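Local coordinates for conserved hypothetical protein (PDB 2FNA), which binds ADP and magnesium and, as an archaeal AAA+ protein of the P-loop NTPase clan, probably hydrolyses ATP, at residues Ile22-Gly27 and Ala200-Glu205; Thr33-Leu38 and Lys172-Gly177; Tyr58-Leu63 and Val142-Gln147; Asn156-Leu161 and Ser194-Arg199. All coordinates share one frame; numbering follows the deposited sequence.

Contact 1 of 4, residues Ile22-Gly27 and Ala200-Glu205. With EDO (1,2-ethanediol), chain F.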
loop_
_atom_site.group_PDB
_atom_site.type_symbol
_atom_site.label_atom_id
_atom_site.label_comp_id
_atom_site.label_asym_id
_atom_site.label_seq_id
_atom_site.Cartn_x
_atom_site.Cartn_y
_atom_site.Cartn_z
ATOM N N ILE A 22 9.445 10.629 -6.579
ATOM C CA ILE A 22 9.485 11.386 -5.324
ATOM C C ILE A 22 9.204 12.849 -5.615
ATOM O O ILE A 22 8.518 13.512 -4.854
ATOM C CB ILE A 22 10.859 11.274 -4.617
ATOM C CG1 ILE A 22 11.122 9.840 -4.169
ATOM C CG2 ILE A 22 10.965 12.247 -3.421
ATOM C CD1 ILE A 22 12.639 9.540 -3.933
ATOM N N GLU A 23 9.743 13.365 -6.708
ATOM C CA GLU A 23 9.572 14.773 -7.011
ATOM C C GLU A 23 8.108 15.063 -7.346
ATOM O O GLU A 23 7.568 16.077 -6.947
ATOM C CB GLU A 23 10.488 15.175 -8.168
ATOM C CG GLU A 23 10.522 16.709 -8.475
ATOM N N LYS A 24 7.476 14.170 -8.098
ATOM C CA LYS A 24 6.047 14.289 -8.402
ATOM C C LYS A 24 5.158 14.228 -7.150
ATOM O O LYS A 24 4.240 15.036 -6.982
ATOM C CB LYS A 24 5.616 13.192 -9.385
ATOM C CG LYS A 24 4.115 13.257 -9.758
ATOM C CD LYS A 24 3.794 12.497 -11.032
ATOM C CE LYS A 24 2.342 12.730 -11.441
ATOM N NZ LYS A 24 1.941 11.830 -12.558
ATOM N N LEU A 25 5.408 13.237 -6.303
ATOM C CA LEU A 25 4.750 13.141 -4.994
ATOM C C LEU A 25 4.858 14.420 -4.177
ATOM O O LEU A 25 3.865 14.956 -3.699
ATOM C CB LEU A 25 5.342 11.993 -4.200
ATOM C CG LEU A 25 4.792 11.734 -2.787
ATOM C CD1 LEU A 25 5.085 10.311 -2.370
ATOM C CD2 LEU A 25 5.328 12.702 -1.750
ATOM N N LYS A 26 6.081 14.906 -4.012
ATOM C CA LYS A 26 6.357 16.146 -3.305
ATOM C C LYS A 26 5.685 17.388 -3.895
ATOM O O LYS A 26 5.492 18.368 -3.179
ATOM C CB LYS A 26 7.888 16.368 -3.244
ATOM C CG LYS A 26 8.585 15.432 -2.267
ATOM C CD LYS A 26 10.112 15.631 -2.281
ATOM C CE LYS A 26 10.527 16.946 -1.684
ATOM N NZ LYS A 26 11.909 17.340 -2.124
ATOM N N GLY A 27 5.360 17.354 -5.194
ATOM C CA GLY A 27 4.683 18.457 -5.865
ATOM C C GLY A 27 3.269 18.691 -5.366
ATOM O O GLY A 27 2.742 19.794 -5.506
ATOM N N ALA A 200 -9.429 15.084 -10.789
ATOM C CA ALA A 200 -8.179 14.422 -11.142
ATOM C C ALA A 200 -7.293 14.227 -9.910
ATOM O O ALA A 200 -7.264 15.068 -9.013
ATOM C CB ALA A 200 -7.445 15.171 -12.256
ATOM N N PHE A 201 -6.639 13.064 -9.853
ATOM C CA PHE A 201 -5.650 12.764 -8.837
ATOM C C PHE A 201 -4.271 12.797 -9.458
ATOM O O PHE A 201 -4.077 12.256 -10.547
ATOM C CB PHE A 201 -5.895 11.372 -8.259
ATOM C CG PHE A 201 -7.310 11.143 -7.774
ATOM C CD1 PHE A 201 -8.059 12.176 -7.233
ATOM C CD2 PHE A 201 -7.877 9.875 -7.836
ATOM C CE1 PHE A 201 -9.354 11.964 -6.790
ATOM C CE2 PHE A 201 -9.172 9.650 -7.368
ATOM C CZ PHE A 201 -9.905 10.704 -6.851
ATOM N N SER A 202 -3.318 13.438 -8.783
ATOM C CA SER A 202 -1.911 13.347 -9.150
ATOM C C SER A 202 -1.454 11.950 -8.735
ATOM O O SER A 202 -1.529 11.578 -7.537
ATOM C CB SER A 202 -1.075 14.397 -8.432
ATOM O OG SER A 202 0.292 14.319 -8.813
ATOM N N THR A 203 -0.995 11.178 -9.718
ATOM C CA THR A 203 -0.747 9.733 -9.519
ATOM C C THR A 203 0.721 9.398 -9.796
ATOM O O THR A 203 1.292 9.820 -10.825
ATOM C CB THR A 203 -1.682 8.906 -10.426
ATOM O OG1 THR A 203 -3.033 9.317 -10.185
ATOM C CG2 THR A 203 -1.559 7.378 -10.123
ATOM N N VAL A 204 1.330 8.713 -8.838
ATOM C CA VAL A 204 2.689 8.176 -8.916
ATOM C C VAL A 204 2.599 6.649 -8.751
ATOM O O VAL A 204 1.924 6.162 -7.842
ATOM C CB VAL A 204 3.509 8.747 -7.759
ATOM C CG1 VAL A 204 4.915 8.257 -7.805
ATOM C CG2 VAL A 204 3.477 10.283 -7.782
ATOM N N GLU A 205 3.199 5.886 -9.655
ATOM C CA GLU A 205 3.189 4.427 -9.558
ATOM C C GLU A 205 4.628 3.891 -9.418
ATOM O O GLU A 205 5.496 4.252 -10.189
ATOM C CB GLU A 205 2.544 3.796 -10.777
ATOM C CG GLU A 205 2.455 2.272 -10.655
ATOM C CD GLU A 205 1.815 1.572 -11.855
ATOM O OE1 GLU A 205 1.537 2.240 -12.878
ATOM O OE2 GLU A 205 1.593 0.336 -11.746
HETATM C C1 EDO F . -7.642 9.217 -13.210
HETATM O O1 EDO F . -6.784 8.059 -13.017
HETATM C C2 EDO F . -7.785 10.120 -11.987
HETATM O O2 EDO F . -7.192 11.395 -12.278
HETATM O O HOH W 1 1.551 15.173 -6.555
#
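K24 reaches from helix 22-27 to strand 202-205, outermost in the sheet of this chain, and ends on its backbone: NZ donates a hydrogen bond of 2.7 Å to the carbonyl oxygen T203 O. The ammonium group lies 21° out of that carbonyl's plane. On the way the lysine chain runs past V204, the two side chains passing with opposite headings, with K24 CG 3.6 Å from V204 CG2. Farther along, K24 CE passes S202 OG at 3.7 Å, so the aliphatic part of the lysine is flanked by a methyl and a hydroxyl before its charge meets the carbonyl. The chain can span this distance because CG stands opposite the backbone N (chi1 -180°) and every later torsion is extended too.

A water makes a second bridge, giving a hydrogen bond to K24 O at 2.7 Å and sharing another with S202 OG, also at 2.7 Å. Beneath the lysine, V204 CG2 lies 3.8 Å from the backbone nitrogen L25 N. V204 and L25 both touch I46 of helix 43-54, a helix on the same face of the parallel sheet. Strand 202-205 is itself held in register by backbone bonds from S202 and V204 to strand 32-37.

Helix and strand run nearly antiparallel, at 154°, with their axes 8.4 Å apart. The T203 carbonyl lies on the margin of the sheet, where strand 202-206 has no further strand of this chain beside it; the lysine therefore supplies a charged donor to an edge acceptor, while its methylenes shield the valine beneath.

Contact 2 of 4, residues Thr33-Leu38 and Lys172-Gly177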
loop_
_atom_site.group_PDB
_atom_site.type_symbol
_atom_site.label_atom_id
_atom_site.label_comp_id
_atom_site.label_asym_id
_atom_site.label_seq_id
_atom_site.Cartn_x
_atom_site.Cartn_y
_atom_site.Cartn_z
ATOM N N THR A 33 -3.173 13.105 -4.021
ATOM C CA THR A 33 -2.083 12.401 -4.670
ATOM C C THR A 33 -2.263 10.902 -4.352
ATOM O O THR A 33 -2.436 10.520 -3.169
ATOM C CB THR A 33 -0.718 12.953 -4.215
ATOM O OG1 THR A 33 -0.556 14.299 -4.692
ATOM C CG2 THR A 33 0.445 12.074 -4.684
ATOM N N LEU A 34 -2.307 10.088 -5.416
ATOM C CA LEU A 34 -2.341 8.632 -5.299
ATOM C C LEU A 34 -0.932 8.074 -5.485
ATOM O O LEU A 34 -0.197 8.455 -6.398
ATOM C CB LEU A 34 -3.285 7.978 -6.310
ATOM C CG LEU A 34 -4.770 8.300 -6.210
ATOM C CD1 LEU A 34 -5.489 7.337 -7.119
ATOM C CD2 LEU A 34 -5.333 8.209 -4.770
ATOM N N VAL A 35 -0.554 7.189 -4.576
ATOM C CA VAL A 35 0.700 6.459 -4.696
ATOM C C VAL A 35 0.325 5.004 -4.925
ATOM O O VAL A 35 -0.251 4.350 -4.053
ATOM C CB VAL A 35 1.622 6.641 -3.454
ATOM C CG1 VAL A 35 2.935 5.869 -3.649
ATOM C CG2 VAL A 35 1.961 8.167 -3.242
ATOM N N LEU A 36 0.666 4.511 -6.105
ATOM C CA LEU A 36 0.345 3.152 -6.505
ATOM C C LEU A 36 1.585 2.259 -6.628
ATOM O O LEU A 36 2.719 2.727 -6.690
ATOM C CB LEU A 36 -0.418 3.172 -7.848
ATOM C CG LEU A 36 -1.602 4.146 -7.944
ATOM C CD1 LEU A 36 -2.167 4.199 -9.348
ATOM C CD2 LEU A 36 -2.694 3.763 -6.974
ATOM N N GLY A 37 1.337 0.951 -6.684
ATOM C CA GLY A 37 2.402 -0.030 -6.772
ATOM C C GLY A 37 2.055 -1.264 -5.972
ATOM O O GLY A 37 1.351 -1.175 -4.979
ATOM N N LEU A 38 2.524 -2.425 -6.428
ATOM C CA LEU A 38 2.351 -3.656 -5.670
ATOM C C LEU A 38 3.003 -3.529 -4.320
ATOM O O LEU A 38 3.889 -2.676 -4.099
ATOM C CB LEU A 38 2.990 -4.831 -6.410
ATOM C CG LEU A 38 2.368 -5.174 -7.765
ATOM C CD1 LEU A 38 3.341 -6.065 -8.635
ATOM C CD2 LEU A 38 1.047 -5.852 -7.620
ATOM N N LYS A 172 -3.677 18.706 1.767
ATOM C CA LYS A 172 -3.146 17.878 0.692
ATOM C C LYS A 172 -3.092 16.423 1.126
ATOM O O LYS A 172 -2.380 16.086 2.067
ATOM C CB LYS A 172 -1.743 18.338 0.324
ATOM C CG LYS A 172 -1.611 19.788 -0.016
ATOM C CD LYS A 172 -2.379 20.137 -1.265
ATOM C CE LYS A 172 -2.293 21.629 -1.622
ATOM N NZ LYS A 172 -3.389 21.848 -2.578
ATOM N N PHE A 173 -3.859 15.558 0.456
ATOM C CA PHE A 173 -3.897 14.150 0.791
ATOM C C PHE A 173 -2.890 13.364 -0.004
ATOM O O PHE A 173 -2.688 13.596 -1.227
ATOM C CB PHE A 173 -5.261 13.540 0.464
ATOM C CG PHE A 173 -6.374 14.048 1.315
ATOM C CD1 PHE A 173 -6.702 13.394 2.502
ATOM C CD2 PHE A 173 -7.118 15.146 0.929
ATOM C CE1 PHE A 173 -7.716 13.867 3.309
ATOM C CE2 PHE A 173 -8.158 15.604 1.718
ATOM C CZ PHE A 173 -8.451 14.960 2.909
ATOM N N ILE A 174 -2.304 12.374 0.661
ATOM C CA ILE A 174 -1.538 11.371 -0.026
ATOM C C ILE A 174 -2.156 10.027 0.319
ATOM O O ILE A 174 -2.199 9.638 1.491
ATOM C CB ILE A 174 -0.015 11.414 0.348
ATOM C CG1 ILE A 174 0.601 12.744 -0.061
ATOM C CG2 ILE A 174 0.745 10.270 -0.323
ATOM C CD1 ILE A 174 1.979 12.950 0.527
HETATM N N MSE A 175 -2.628 9.322 -0.704
HETATM C CA MSE A 175 -3.291 8.032 -0.494
HETATM C C MSE A 175 -2.574 6.973 -1.287
HETATM O O MSE A 175 -2.494 7.057 -2.523
HETATM C CB MSE A 175 -4.763 8.084 -0.952
HETATM C CG MSE A 175 -5.509 9.281 -0.395
HETATM SE SE MSE A 175 -7.433 9.324 -0.703
HETATM C CE MSE A 175 -7.712 10.950 0.181
ATOM N N SER A 176 -2.116 5.940 -0.599
ATOM C CA SER A 176 -1.402 4.870 -1.260
ATOM C C SER A 176 -2.243 3.610 -1.283
ATOM O O SER A 176 -3.135 3.440 -0.452
ATOM C CB SER A 176 -0.086 4.579 -0.540
ATOM O OG SER A 176 -0.333 3.937 0.693
ATOM N N GLY A 177 -1.987 2.738 -2.246
ATOM C CA GLY A 177 -2.619 1.431 -2.209
ATOM C C GLY A 177 -1.885 0.361 -2.947
ATOM O O GLY A 177 -1.541 0.523 -4.124
HETATM O O HOH W 2 -1.716 15.834 -2.856
HETATM O O HOH W 3 -1.539 0.062 -6.551
#
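T33 and V35 pair with strand 172-177 through four backbone hydrogen bonds, the ladder of two adjacent parallel strands in the central sheet of this P-loop NTPase domain. M175 N donates to T33 O at 2.7 Å, almost straight at 172°, and V35 N returns a bond to M175 O at 2.8 Å. T33 N to F173 O and G177 N to V35 O, the latter at 3.0 Å and more bent at 151°, complete the ladder. CA-H...O contacts lie between these bonds, as from L34 CA to M175 O.

Two waters extend the pairing. One accepts from T33 OG1 and donates to F173 O; the other links G37 N to G177 O at the far end, where the strand enters the probable P-loop.

V35 and I174 project to the same face as T33 and S176, and the branches V35 CG2 and I174 CG2 meet at 3.8 Å. This face is covered by helix 43-54, with I46 against V35 and I47 against I174 and S176. The other face carries L34 and M175, a selenomethionine: L34 CD2 comes down to M175 CB at 3.9 Å, because CG is swung beside the backbone N (chi1 -63°). From there the selenomethionine runs out extended, toward L161 of helix 158-167. At G37 the backbone angles would jam any side chain against the preceding carbonyl, and G37 O accepts a hydrogen bond from K43 NZ.

Contact 3 of 4, residues Tyr58-Leu63 and Val142-Gln147. With EDO (1,2-ethanediol), chain E.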
loop_
_atom_site.group_PDB
_atom_site.type_symbol
_atom_site.label_atom_id
_atom_site.label_comp_id
_atom_site.label_asym_id
_atom_site.label_seq_id
_atom_site.Cartn_x
_atom_site.Cartn_y
_atom_site.Cartn_z
ATOM N N TYR A 58 1.938 17.143 9.246
ATOM C CA TYR A 58 1.267 16.016 8.646
ATOM C C TYR A 58 0.632 15.123 9.704
ATOM O O TYR A 58 0.977 15.181 10.910
ATOM C CB TYR A 58 2.246 15.212 7.783
ATOM C CG TYR A 58 3.309 14.477 8.578
ATOM C CD1 TYR A 58 4.517 15.104 8.926
ATOM C CD2 TYR A 58 3.107 13.167 8.999
ATOM C CE1 TYR A 58 5.506 14.430 9.678
ATOM C CE2 TYR A 58 4.088 12.488 9.760
ATOM C CZ TYR A 58 5.278 13.124 10.079
ATOM O OH TYR A 58 6.220 12.442 10.805
ATOM N N ILE A 59 -0.339 14.348 9.217
ATOM C CA ILE A 59 -1.030 13.297 9.934
ATOM C C ILE A 59 -0.746 12.029 9.126
ATOM O O ILE A 59 -0.981 12.007 7.932
ATOM C CB ILE A 59 -2.565 13.575 9.918
ATOM C CG1 ILE A 59 -2.922 14.702 10.897
ATOM C CG2 ILE A 59 -3.381 12.296 10.173
ATOM C CD1 ILE A 59 -2.732 14.365 12.344
ATOM N N TYR A 60 -0.219 10.992 9.758
ATOM C CA TYR A 60 0.106 9.768 9.044
ATOM C C TYR A 60 -0.736 8.606 9.518
ATOM O O TYR A 60 -0.488 8.076 10.587
ATOM C CB TYR A 60 1.580 9.434 9.242
ATOM C CG TYR A 60 2.134 8.499 8.219
ATOM C CD1 TYR A 60 1.706 7.165 8.147
ATOM C CD2 TYR A 60 3.077 8.944 7.294
ATOM C CE1 TYR A 60 2.223 6.315 7.189
ATOM C CE2 TYR A 60 3.607 8.096 6.355
ATOM C CZ TYR A 60 3.168 6.793 6.300
ATOM O OH TYR A 60 3.691 5.939 5.363
ATOM N N LEU A 61 -1.725 8.196 8.726
ATOM C CA LEU A 61 -2.534 7.019 9.073
ATOM C C LEU A 61 -1.992 5.753 8.404
ATOM O O LEU A 61 -2.123 5.568 7.191
ATOM C CB LEU A 61 -4.005 7.227 8.716
ATOM C CG LEU A 61 -4.730 8.383 9.420
ATOM C CD1 LEU A 61 -6.239 8.328 9.150
ATOM C CD2 LEU A 61 -4.494 8.335 10.919
ATOM N N ASP A 62 -1.367 4.905 9.223
ATOM C CA ASP A 62 -0.818 3.626 8.799
ATOM C C ASP A 62 -1.902 2.532 8.916
ATOM O O ASP A 62 -2.164 1.993 9.985
ATOM C CB ASP A 62 0.414 3.320 9.635
ATOM C CG ASP A 62 1.160 2.120 9.148
ATOM O OD1 ASP A 62 1.021 1.763 7.966
ATOM O OD2 ASP A 62 1.894 1.529 9.961
ATOM N N LEU A 63 -2.585 2.264 7.817
ATOM C CA LEU A 63 -3.835 1.493 7.846
ATOM C C LEU A 63 -3.556 0.031 7.648
ATOM O O LEU A 63 -4.441 -0.795 7.767
ATOM C CB LEU A 63 -4.811 2.041 6.800
ATOM C CG LEU A 63 -5.180 3.514 7.032
ATOM C CD1 LEU A 63 -5.836 4.178 5.809
ATOM C CD2 LEU A 63 -6.056 3.649 8.292
ATOM N N VAL A 142 -1.932 11.694 5.257
ATOM C CA VAL A 142 -1.497 10.457 4.653
ATOM C C VAL A 142 -2.414 9.354 5.075
ATOM O O VAL A 142 -2.609 9.105 6.284
ATOM C CB VAL A 142 -0.041 10.102 5.062
ATOM C CG1 VAL A 142 0.410 8.836 4.416
ATOM C CG2 VAL A 142 0.900 11.241 4.714
ATOM N N LEU A 143 -2.948 8.676 4.063
ATOM C CA LEU A 143 -3.729 7.476 4.241
ATOM C C LEU A 143 -2.963 6.387 3.552
ATOM O O LEU A 143 -3.126 6.164 2.362
ATOM C CB LEU A 143 -5.109 7.650 3.613
ATOM C CG LEU A 143 -5.938 8.848 4.097
ATOM C CD1 LEU A 143 -7.253 8.892 3.394
ATOM C CD2 LEU A 143 -6.155 8.800 5.578
ATOM N N ASP A 144 -2.088 5.736 4.308
ATOM C CA ASP A 144 -1.202 4.745 3.750
ATOM C C ASP A 144 -1.924 3.395 3.782
ATOM O O ASP A 144 -2.187 2.832 4.841
ATOM C CB ASP A 144 0.110 4.735 4.526
ATOM C CG ASP A 144 1.242 3.962 3.827
ATOM O OD1 ASP A 144 1.056 3.434 2.711
ATOM O OD2 ASP A 144 2.347 3.879 4.439
ATOM N N GLU A 145 -2.214 2.909 2.586
ATOM C CA GLU A 145 -3.116 1.773 2.317
ATOM C C GLU A 145 -4.594 2.157 2.523
ATOM O O GLU A 145 -5.330 1.500 3.246
ATOM C CB GLU A 145 -2.719 0.510 3.094
ATOM C CG GLU A 145 -1.302 -0.032 2.739
ATOM C CD GLU A 145 -1.165 -0.576 1.339
ATOM O OE1 GLU A 145 -2.173 -0.980 0.705
ATOM O OE2 GLU A 145 -0.021 -0.601 0.832
ATOM N N ALA A 146 -5.001 3.228 1.852
ATOM C CA ALA A 146 -6.313 3.825 2.017
ATOM C C ALA A 146 -7.462 2.898 1.666
ATOM O O ALA A 146 -8.536 3.042 2.239
ATOM C CB ALA A 146 -6.410 5.119 1.181
ATOM N N GLN A 147 -7.245 1.965 0.721
ATOM C CA GLN A 147 -8.253 0.975 0.355
ATOM C C GLN A 147 -8.745 0.117 1.567
ATOM O O GLN A 147 -9.796 -0.463 1.507
ATOM C CB GLN A 147 -7.795 0.075 -0.818
ATOM C CG GLN A 147 -6.880 -1.133 -0.490
ATOM C CD GLN A 147 -5.445 -0.751 -0.161
ATOM O OE1 GLN A 147 -5.091 0.424 -0.109
ATOM N NE2 GLN A 147 -4.623 -1.737 0.046
HETATM C C1 EDO E . 3.893 14.919 12.542
HETATM O O1 EDO E . 3.724 13.865 13.498
HETATM C C2 EDO E . 3.178 16.184 12.997
HETATM O O2 EDO E . 3.283 17.189 11.970
HETATM O O HOH W 4 0.037 1.333 5.624
#
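Y60 lays its ring over V142 and ends on D144, two residues farther along the neighbouring strand. The methyl V142 CG1 stands over the centre of one ring face in a CH-pi contact, 3.8 Å from the centroid and 11° off the ring normal. Beyond it, Y60 OH donates a hydrogen bond of 2.6 Å to D144 OD2. Ring and carboxylate are turned 74° against each other, and the hydroxyl reaches the oxygen from above the carboxylate plane. The torsion that points CG away from the backbone N (chi1 -160°) leans the ring across the adjacent strand. S44 hydrogen-bonds to the same OD2 and S176 to OD1, and three hydroxyls probably limit the carboxylate's rotation. A phenylalanine here would probably keep the methyl contact but leave D144 OD2 without one of its partners, making the carboxylate easier to turn.

On the opposite face L61 and L143 run alongside each other, with L61 CD1 3.6 Å from L143 CD2. L63 follows, setting CD1 against A146 CA at 3.8 Å. A water donates to both D62 OD1 and D144 O.

The parallel strands are joined by backbone hydrogen bonds, from V142 N to I59 O through to L63 N on D144 O. The acidic pair D144 and E145 at the end of strand 139-144, with D144 near bound magnesium, is consistent with the Walker B motif of AAA+ ATPases.

Contact 4 of 4, residues Asn156-Leu161 and Ser194-Arg199. With EDO (1,2-ethanediol), chain I.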
loop_
_atom_site.group_PDB
_atom_site.type_symbol
_atom_site.label_atom_id
_atom_site.label_comp_id
_atom_site.label_asym_id
_atom_site.label_seq_id
_atom_site.Cartn_x
_atom_site.Cartn_y
_atom_site.Cartn_z
ATOM N N ASN A 156 -18.779 7.057 6.050
ATOM C CA ASN A 156 -18.485 7.488 4.688
ATOM C C ASN A 156 -17.676 8.788 4.661
ATOM O O ASN A 156 -18.226 9.870 4.866
ATOM C CB ASN A 156 -19.782 7.646 3.882
ATOM C CG ASN A 156 -19.523 8.052 2.440
ATOM O OD1 ASN A 156 -18.399 7.956 1.963
ATOM N ND2 ASN A 156 -20.571 8.500 1.738
ATOM N N LEU A 157 -16.372 8.670 4.376
ATOM C CA LEU A 157 -15.481 9.820 4.360
ATOM C C LEU A 157 -15.471 10.572 3.043
ATOM O O LEU A 157 -14.878 11.643 2.956
ATOM C CB LEU A 157 -14.055 9.383 4.681
ATOM C CG LEU A 157 -13.828 8.774 6.071
ATOM C CD1 LEU A 157 -12.377 8.247 6.145
ATOM C CD2 LEU A 157 -14.096 9.764 7.183
ATOM N N LEU A 158 -16.146 10.052 2.022
ATOM C CA LEU A 158 -16.017 10.627 0.697
ATOM C C LEU A 158 -16.517 12.060 0.603
ATOM O O LEU A 158 -15.861 12.870 -0.020
ATOM C CB LEU A 158 -16.665 9.735 -0.372
ATOM C CG LEU A 158 -16.063 8.350 -0.622
ATOM C CD1 LEU A 158 -16.813 7.593 -1.740
ATOM C CD2 LEU A 158 -14.588 8.408 -0.945
ATOM N N PRO A 159 -17.706 12.368 1.167
ATOM C CA PRO A 159 -18.166 13.755 1.084
ATOM C C PRO A 159 -17.191 14.749 1.729
ATOM O O PRO A 159 -16.986 15.825 1.207
ATOM C CB PRO A 159 -19.508 13.732 1.802
ATOM C CG PRO A 159 -19.952 12.313 1.740
ATOM C CD PRO A 159 -18.696 11.505 1.819
ATOM N N ALA A 160 -16.584 14.362 2.839
ATOM C CA ALA A 160 -15.549 15.173 3.492
ATOM C C ALA A 160 -14.286 15.333 2.633
ATOM O O ALA A 160 -13.724 16.410 2.528
ATOM C CB ALA A 160 -15.200 14.557 4.821
ATOM N N LEU A 161 -13.852 14.248 2.012
ATOM C CA LEU A 161 -12.717 14.312 1.084
ATOM C C LEU A 161 -12.982 15.239 -0.079
ATOM O O LEU A 161 -12.079 15.956 -0.498
ATOM C CB LEU A 161 -12.386 12.916 0.555
ATOM C CG LEU A 161 -11.869 11.936 1.600
ATOM C CD1 LEU A 161 -11.690 10.536 1.038
ATOM C CD2 LEU A 161 -10.561 12.462 2.175
ATOM N N SER A 194 -20.940 9.964 -7.154
ATOM C CA SER A 194 -20.052 9.986 -6.020
ATOM C C SER A 194 -19.309 11.317 -5.886
ATOM O O SER A 194 -19.077 12.025 -6.884
ATOM C CB SER A 194 -19.073 8.815 -6.081
ATOM O OG SER A 194 -17.939 9.108 -6.857
ATOM N N PRO A 195 -18.957 11.680 -4.643
ATOM C CA PRO A 195 -18.356 12.979 -4.321
ATOM C C PRO A 195 -17.058 13.319 -5.039
ATOM O O PRO A 195 -16.848 14.472 -5.328
ATOM C CB PRO A 195 -18.085 12.863 -2.820
ATOM C CG PRO A 195 -19.107 11.920 -2.337
ATOM C CD PRO A 195 -19.153 10.884 -3.416
ATOM N N LEU A 196 -16.202 12.332 -5.305
ATOM C CA LEU A 196 -14.941 12.571 -6.014
ATOM C C LEU A 196 -14.996 12.292 -7.522
ATOM O O LEU A 196 -13.981 12.422 -8.186
ATOM C CB LEU A 196 -13.815 11.720 -5.410
ATOM C CG LEU A 196 -13.440 11.989 -3.947
ATOM C CD1 LEU A 196 -12.336 11.037 -3.483
ATOM C CD2 LEU A 196 -13.001 13.443 -3.781
ATOM N N PHE A 197 -16.167 11.972 -8.075
ATOM C CA PHE A 197 -16.255 11.705 -9.495
ATOM C C PHE A 197 -15.751 12.884 -10.334
ATOM O O PHE A 197 -16.132 14.014 -10.084
ATOM C CB PHE A 197 -17.672 11.373 -9.919
ATOM C CG PHE A 197 -17.769 10.962 -11.363
ATOM C CD1 PHE A 197 -17.399 9.678 -11.756
ATOM C CD2 PHE A 197 -18.171 11.864 -12.335
ATOM C CE1 PHE A 197 -17.458 9.298 -13.096
ATOM C CE2 PHE A 197 -18.241 11.476 -13.681
ATOM C CZ PHE A 197 -17.881 10.186 -14.045
ATOM N N GLY A 198 -14.910 12.607 -11.336
ATOM C CA GLY A 198 -14.525 13.620 -12.314
ATOM C C GLY A 198 -13.381 14.517 -11.877
ATOM O O GLY A 198 -12.964 15.397 -12.627
ATOM N N ARG A 199 -12.853 14.271 -10.673
ATOM C CA ARG A 199 -11.764 15.061 -10.113
ATOM C C ARG A 199 -10.447 14.363 -10.348
ATOM O O ARG A 199 -10.346 13.172 -10.139
ATOM C CB ARG A 199 -12.017 15.272 -8.619
ATOM C CG ARG A 199 -13.229 16.140 -8.412
ATOM C CD ARG A 199 -13.748 16.122 -7.003
ATOM N NE ARG A 199 -14.778 17.146 -6.848
ATOM C CZ ARG A 199 -16.030 17.054 -7.311
ATOM N NH1 ARG A 199 -16.483 15.970 -7.967
ATOM N NH2 ARG A 199 -16.863 18.067 -7.108
HETATM C C1 EDO I . -20.694 8.191 -2.053
HETATM O O1 EDO I . -20.969 9.231 -1.058
HETATM C C2 EDO I . -21.780 8.053 -3.133
HETATM O O2 EDO I . -21.481 7.039 -4.131
#
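P195 sets its ring against the first turn of helix 158-161, overlapping L158 and P159. The CG corner of the pyrrolidine does much of the touching: P195 CG lies 3.8 Å from L158 CB and 4.2 Å from P159 CG. The two proline rings are set alongside each other with the same heading. P195 CB rests 3.6 Å from the carbonyl oxygen L158 O. An alanine here is likely to open a gap beside L158 and P159, since CG and CD, which fill that place, would be gone.

L196 continues the packing deeper, along the inward side of the helix. Its methyl CD1 comes 4.3 Å from L158 CD2, while CD2 approaches the backbone carbon L161 C at 4.1 Å. The leucine forks toward the helix because CG sits beside its own backbone N (chi1 -63°). L161 then extends the apolar layer to F173 and M175 of the central sheet, and L196 reaches L187.

Two overlapping turns shape the loop: a type I turn from S194 to F197 presents P195 and L196, and a type II turn from L196 to R199 follows, with G198 at positive phi. R199 carries a salt bridge to D166 farther along the same helix. On the helix side, N156 OD1 accepts from L158 N at 3.1 Å, a capping bond, and N156 ND2 donates to an ethanediol molecule that also lies against P195.

No hydrogen bond joins the two segments, and their fit rests mainly on apolar contact; the cap at N156 lies within its own segment, and R199 and S194 find partners outside.

From the N terminus, helix 19-27 comes first, and contact 1 returns to it only at strand 202-206, closing a long loop that contains all the others. Strand 32-37 follows the helix and pairs in contact 2 with strand 171-177, a shorter loop within the first. Inside that lies contact 3, joining strands 58-62 and 139-144. Contact 4 begins after contact 3 has closed and crosses contact 2, since helix 158-167 precedes strand 171-177 while its partner loop follows it. Contacts 1, 2 and 3 thus span one five-stranded parallel sheet, whereas contact 4 fastens a loop to a flanking helix, touching contact 2 through L161 and contact 1 through L196.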